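Local coordinates for protein tubulin-specific chaperone A (Saccharomyces cerevisiae, PDB 1QSD) that binds beta-tubulin as a post-chaperonin cofactor and takes part in an early step of the tubulin folding pathway, at residues R15-E20 with T97-L102; E74-F79 with R93-S98. All blocks are in the same frame, centred on the assembly; numbering follows the deposited sequence.

Contact 1. Residues R15-E20 with T97-L102; sequences RLTKEE and TSAQEL
Ala99 sets its methyl CB against Thr17 CG2 at 4.1 Å. This is helix-on-helix packing of the short C-terminal helix 90-104 on the long helix 5-39, in a protein described as a four-helix bundle: the short segments run roughly the same way, 38° apart, with axes 10.3 Å from each other at closest approach. The closest CA atoms across the segments are those of Thr17 and Ala99, 6.4 Å apart. Thr17 turns its methyl rather than its hydroxyl to the partner, because CG2 stands anti to the carbonyl carbon while OG1 (chi1 71°) folds back and hydrogen-bonds Lys14 O in its own helix. A turn further on, Leu102 reaches across to two residues. CD1 lies against Thr17, whose CB and CG2 both touch it, the leucine meeting the threonine at a slant, and it also comes near Glu20 OE1. CD2 rests on the carboxylate end of Glu20, in contact with CD and both oxygens. Glu20 starts with CG anti to its backbone N and then bends at chi2 (-93°), which lays the acid group alongside the leucine; the two side chains run past each other in opposite senses. The buried carboxylate has its polar partner on helix 45-81, where Tyr66 OH hydrogen-bonds OE2. Its other oxygen, OE1, sits 3.6 Å from Leu102 CD2.

Contact 2. Residues E74-F79 with R93-S98; sequences EDLEQF and RSAITS
Ile96 fits against Leu76 and Glu77 in an antiparallel helix-helix packing that joins helix 90-104 to helix 45-81, the helix before it in the chain. The two short segments have 143° between their directions, and their axes approach to 10.2 Å. On the buried, wholly apolar side the spacing is that of ordinary van der Waals packing: Leu76 CD2 lies 4.0 Å from Ile96 CG1, and Leu76 CG touches both CG1 and CD1 of the isoleucine. Having CG anti to the backbone N (chi1 -177°) places the Leu76 branch where CD2 meets Ile96 and, more loosely at 4.4 Å, Ala95 CB. On the partly exposed side Glu77 comes closer, but with an acid at its end. Its methylene CG sits 3.7 Å from Ile96 CD1 and near CG2, while the carboxylate lies alongside that same CG2 methyl, with OE2 at 3.7 Å. The other oxygen, OE1, makes a long, weak ion pair with Lys73 on its own helix. An alanine in place of Ile96 would probably open a gap between the helices, leaving Leu76 without most of its cover here and the Glu77 CG without its apolar neighbour. Helix 5-39 also touches this contact, Leu13 on Leu76 and Lys14 on Ala95. Asp75 of helix 45-81 makes salt bridges to Lys9 of helix 5-39 and to Lys50 of the second subunit.

Overall arrangement
Helix 90-104 is common to the two contacts: contact 2 joins it to helix 45-81 near its start, and contact 1 joins it to helix 5-39 further along, with centres 10 Å apart. The short last helix thus packs on both long ones, the segments running roughly antiparallel in contact 2 and roughly parallel in contact 1. The centre of contact 1 lies about 6 Å from the centre of the chain, that of contact 2 about 15 Å, yet both are only partly buried. Each sets an aliphatic side chain beside a glutamate. The acid in contact 1 is buried and hydrogen-bonded to a tyrosine of helix 45-81; that in contact 2 is partly exposed, its weak polar partner a lysine of its own helix.

Contact 1. Residues R15-E20 with T97-L102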
loop_
_atom_site.group_PDB
_atom_site.type_symbol
_atom_site.label_atom_id
_atom_site.label_comp_id
_atom_site.label_asym_id
_atom_site.label_seq_id
_atom_site.Cartn_x
_atom_site.Cartn_y
_atom_site.Cartn_z
ATOM N N ARG A 15 -1.371 2.501 -14.569
ATOM C CA ARG A 15 -1.764 2.701 -13.193
ATOM C C ARG A 15 -1.082 1.720 -12.265
ATOM O O ARG A 15 -0.736 2.048 -11.123
ATOM C CB ARG A 15 -3.280 2.734 -13.078
ATOM C CG ARG A 15 -3.856 3.896 -13.943
ATOM C CD ARG A 15 -2.954 5.160 -13.874
ATOM N NE ARG A 15 -3.307 6.269 -14.773
ATOM C CZ ARG A 15 -3.462 6.181 -16.098
ATOM N NH1 ARG A 15 -3.324 5.020 -16.730
ATOM N NH2 ARG A 15 -3.675 7.287 -16.812
ATOM N N LEU A 16 -0.757 0.554 -12.791
ATOM C CA LEU A 16 -0.050 -0.425 -11.977
ATOM C C LEU A 16 1.390 0.050 -11.733
ATOM O O LEU A 16 1.899 -0.030 -10.617
ATOM C CB LEU A 16 -0.046 -1.811 -12.638
ATOM C CG LEU A 16 -1.135 -2.781 -12.202
ATOM C CD1 LEU A 16 -0.809 -4.180 -12.699
ATOM C CD2 LEU A 16 -1.192 -2.789 -10.693
ATOM N N THR A 17 2.038 0.573 -12.766
ATOM C CA THR A 17 3.408 1.036 -12.596
ATOM C C THR A 17 3.471 2.277 -11.714
ATOM O O THR A 17 4.456 2.479 -11.016
ATOM C CB THR A 17 4.162 1.251 -13.944
ATOM O OG1 THR A 17 3.642 2.401 -14.624
ATOM C CG2 THR A 17 4.052 -0.005 -14.826
ATOM N N LYS A 18 2.426 3.096 -11.714
ATOM C CA LYS A 18 2.399 4.270 -10.846
ATOM C C LYS A 18 2.149 3.825 -9.381
ATOM O O LYS A 18 2.658 4.444 -8.439
ATOM C CB LYS A 18 1.323 5.248 -11.298
ATOM C CG LYS A 18 1.471 6.632 -10.696
ATOM C CD LYS A 18 0.244 7.515 -10.947
ATOM C CE LYS A 18 0.412 8.870 -10.271
ATOM N NZ LYS A 18 -0.856 9.634 -10.228
ATOM N N GLU A 19 1.363 2.764 -9.187
ATOM C CA GLU A 19 1.096 2.226 -7.843
ATOM C C GLU A 19 2.401 1.683 -7.215
ATOM O O GLU A 19 2.700 1.944 -6.046
ATOM C CB GLU A 19 0.040 1.119 -7.919
ATOM C CG GLU A 19 -0.094 0.288 -6.653
ATOM C CD GLU A 19 -1.281 -0.683 -6.670
ATOM O OE1 GLU A 19 -1.416 -1.466 -5.698
ATOM O OE2 GLU A 19 -2.084 -0.657 -7.632
ATOM N N GLU A 20 3.185 0.951 -8.004
ATOM C CA GLU A 20 4.464 0.394 -7.563
ATOM C C GLU A 20 5.365 1.507 -7.039
ATOM O O GLU A 20 6.081 1.324 -6.055
ATOM C CB GLU A 20 5.154 -0.304 -8.740
ATOM C CG GLU A 20 6.418 -1.068 -8.398
ATOM C CD GLU A 20 7.698 -0.250 -8.566
ATOM O OE1 GLU A 20 7.657 0.905 -9.040
ATOM O OE2 GLU A 20 8.771 -0.787 -8.231
ATOM N N THR A 97 7.578 -0.423 -22.257
ATOM C CA THR A 97 8.981 -0.163 -21.987
ATOM C C THR A 97 9.212 0.197 -20.526
ATOM O O THR A 97 10.094 -0.382 -19.893
ATOM C CB THR A 97 9.504 0.938 -22.918
ATOM O OG1 THR A 97 9.532 0.424 -24.253
ATOM C CG2 THR A 97 10.917 1.397 -22.514
ATOM N N SER A 98 8.401 1.093 -19.971
ATOM C CA SER A 98 8.551 1.459 -18.571
ATOM C C SER A 98 8.319 0.270 -17.648
ATOM O O SER A 98 9.037 0.082 -16.657
ATOM C CB SER A 98 7.588 2.576 -18.207
ATOM O OG SER A 98 7.975 3.777 -18.844
ATOM N N ALA A 99 7.319 -0.539 -17.975
ATOM C CA ALA A 99 7.014 -1.712 -17.170
ATOM C C ALA A 99 8.173 -2.711 -17.209
ATOM O O ALA A 99 8.503 -3.329 -16.188
ATOM C CB ALA A 99 5.727 -2.380 -17.673
ATOM N N GLN A 100 8.747 -2.890 -18.401
ATOM C CA GLN A 100 9.847 -3.820 -18.615
ATOM C C GLN A 100 11.087 -3.352 -17.844
ATOM O O GLN A 100 11.767 -4.150 -17.199
ATOM C CB GLN A 100 10.136 -3.945 -20.110
ATOM C CG GLN A 100 11.151 -5.023 -20.466
ATOM C CD GLN A 100 10.649 -6.410 -20.153
ATOM O OE1 GLN A 100 11.060 -7.028 -19.174
ATOM N NE2 GLN A 100 9.748 -6.909 -20.982
ATOM N N GLU A 101 11.356 -2.052 -17.877
ATOM C CA GLU A 101 12.496 -1.496 -17.152
ATOM C C GLU A 101 12.362 -1.882 -15.695
ATOM O O GLU A 101 13.298 -2.434 -15.121
ATOM C CB GLU A 101 12.521 0.022 -17.250
ATOM C CG GLU A 101 12.906 0.554 -18.606
ATOM C CD GLU A 101 12.803 2.079 -18.700
ATOM O OE1 GLU A 101 12.961 2.602 -19.827
ATOM O OE2 GLU A 101 12.566 2.749 -17.660
ATOM N N LEU A 102 11.181 -1.624 -15.128
ATOM C CA LEU A 102 10.882 -1.947 -13.735
ATOM C C LEU A 102 11.192 -3.388 -13.368
ATOM O O LEU A 102 11.865 -3.633 -12.370
ATOM C CB LEU A 102 9.406 -1.689 -13.416
ATOM C CG LEU A 102 8.978 -0.279 -13.090
ATOM C CD1 LEU A 102 7.508 -0.279 -12.806
ATOM C CD2 LEU A 102 9.741 0.203 -11.891
#

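Contact 2. Residues E74-F79 with R93-S98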
loop_
_atom_site.group_PDB
_atom_site.type_symbol
_atom_site.label_atom_id
_atom_site.label_comp_id
_atom_site.label_asym_id
_atom_site.label_seq_id
_atom_site.Cartn_x
_atom_site.Cartn_y
_atom_site.Cartn_z
ATOM N N GLU A 74 2.162 -8.390 -20.505
ATOM C CA GLU A 74 2.017 -9.429 -21.497
ATOM C C GLU A 74 0.689 -9.374 -22.235
ATOM O O GLU A 74 0.601 -9.725 -23.415
ATOM C CB GLU A 74 2.231 -10.793 -20.858
ATOM C CG GLU A 74 3.637 -10.947 -20.309
ATOM C CD GLU A 74 3.983 -12.360 -19.879
ATOM O OE1 GLU A 74 5.174 -12.720 -19.977
ATOM O OE2 GLU A 74 3.072 -13.108 -19.446
ATOM N N ASP A 75 -0.342 -8.933 -21.528
ATOM C CA ASP A 75 -1.658 -8.804 -22.111
ATOM C C ASP A 75 -1.621 -7.695 -23.156
ATOM O O ASP A 75 -2.128 -7.874 -24.262
ATOM C CB ASP A 75 -2.682 -8.467 -21.030
ATOM C CG ASP A 75 -4.112 -8.461 -21.563
ATOM O OD1 ASP A 75 -4.835 -7.479 -21.296
ATOM O OD2 ASP A 75 -4.503 -9.432 -22.260
ATOM N N LEU A 76 -0.986 -6.581 -22.813
ATOM C CA LEU A 76 -0.880 -5.457 -23.730
ATOM C C LEU A 76 -0.008 -5.819 -24.942
ATOM O O LEU A 76 -0.356 -5.498 -26.078
ATOM C CB LEU A 76 -0.364 -4.212 -22.986
ATOM C CG LEU A 76 -0.232 -2.865 -23.713
ATOM C CD1 LEU A 76 -1.480 -2.564 -24.529
ATOM C CD2 LEU A 76 0.060 -1.741 -22.714
ATOM N N GLU A 77 1.114 -6.492 -24.699
ATOM C CA GLU A 77 2.014 -6.916 -25.765
ATOM C C GLU A 77 1.276 -7.857 -26.719
ATOM O O GLU A 77 1.377 -7.719 -27.930
ATOM C CB GLU A 77 3.232 -7.640 -25.185
ATOM C CG GLU A 77 4.154 -6.771 -24.316
ATOM C CD GLU A 77 5.409 -7.515 -23.813
ATOM O OE1 GLU A 77 5.269 -8.478 -23.018
ATOM O OE2 GLU A 77 6.534 -7.129 -24.202
ATOM N N GLN A 78 0.547 -8.824 -26.181
ATOM C CA GLN A 78 -0.196 -9.751 -27.032
ATOM C C GLN A 78 -1.291 -9.046 -27.858
ATOM O O GLN A 78 -1.479 -9.327 -29.045
ATOM C CB GLN A 78 -0.798 -10.878 -26.187
ATOM C CG GLN A 78 -1.239 -12.097 -27.003
ATOM C CD GLN A 78 -0.076 -12.949 -27.615
ATOM O OE1 GLN A 78 -0.302 -14.095 -28.043
ATOM N NE2 GLN A 78 1.148 -12.410 -27.638
ATOM N N PHE A 79 -1.981 -8.095 -27.239
ATOM C CA PHE A 79 -3.035 -7.351 -27.920
ATOM C C PHE A 79 -2.441 -6.605 -29.129
ATOM O O PHE A 79 -2.992 -6.649 -30.216
ATOM C CB PHE A 79 -3.676 -6.379 -26.922
ATOM C CG PHE A 79 -4.731 -5.478 -27.519
ATOM C CD1 PHE A 79 -6.044 -5.920 -27.670
ATOM C CD2 PHE A 79 -4.416 -4.175 -27.906
ATOM C CE1 PHE A 79 -7.033 -5.067 -28.196
ATOM C CE2 PHE A 79 -5.409 -3.314 -28.440
ATOM C CZ PHE A 79 -6.707 -3.763 -28.578
ATOM N N ARG A 93 3.381 1.329 -26.445
ATOM C CA ARG A 93 4.786 0.902 -26.505
ATOM C C ARG A 93 5.589 1.524 -25.357
ATOM O O ARG A 93 6.403 0.860 -24.735
ATOM C CB ARG A 93 5.413 1.332 -27.838
ATOM C CG ARG A 93 5.327 0.288 -28.954
ATOM C CD ARG A 93 6.238 0.662 -30.147
ATOM N NE ARG A 93 5.501 1.378 -31.186
ATOM C CZ ARG A 93 5.572 2.688 -31.407
ATOM N NH1 ARG A 93 6.370 3.465 -30.669
ATOM N NH2 ARG A 93 4.792 3.227 -32.341
ATOM N N SER A 94 5.312 2.792 -25.072
ATOM C CA SER A 94 5.975 3.527 -24.016
ATOM C C SER A 94 5.610 2.916 -22.667
ATOM O O SER A 94 6.471 2.775 -21.790
ATOM C CB SER A 94 5.538 4.991 -24.068
ATOM O OG SER A 94 6.388 5.813 -23.301
ATOM N N ALA A 95 4.348 2.534 -22.498
ATOM C CA ALA A 95 3.909 1.936 -21.251
ATOM C C ALA A 95 4.640 0.619 -21.054
ATOM O O ALA A 95 5.100 0.331 -19.949
ATOM C CB ALA A 95 2.406 1.699 -21.285
ATOM N N ILE A 96 4.749 -0.169 -22.133
ATOM C CA ILE A 96 5.418 -1.501 -22.114
ATOM C C ILE A 96 6.897 -1.430 -21.724
ATOM O O ILE A 96 7.393 -2.263 -20.966
ATOM C CB ILE A 96 5.305 -2.220 -23.486
ATOM C CG1 ILE A 96 3.843 -2.590 -23.750
ATOM C CG2 ILE A 96 6.202 -3.483 -23.509
ATOM C CD1 ILE A 96 3.572 -3.204 -25.104
ATOM N N THR A 97 7.578 -0.423 -22.257
ATOM C CA THR A 97 8.981 -0.163 -21.987
ATOM C C THR A 97 9.212 0.197 -20.526
ATOM O O THR A 97 10.094 -0.382 -19.893
ATOM C CB THR A 97 9.504 0.938 -22.918
ATOM O OG1 THR A 97 9.532 0.424 -24.253
ATOM C CG2 THR A 97 10.917 1.397 -22.514
ATOM N N SER A 98 8.401 1.093 -19.971
ATOM C CA SER A 98 8.551 1.459 -18.571
ATOM C C SER A 98 8.319 0.270 -17.648
ATOM O O SER A 98 9.037 0.082 -16.657
ATOM C CB SER A 98 7.588 2.576 -18.207
ATOM O OG SER A 98 7.975 3.777 -18.844
#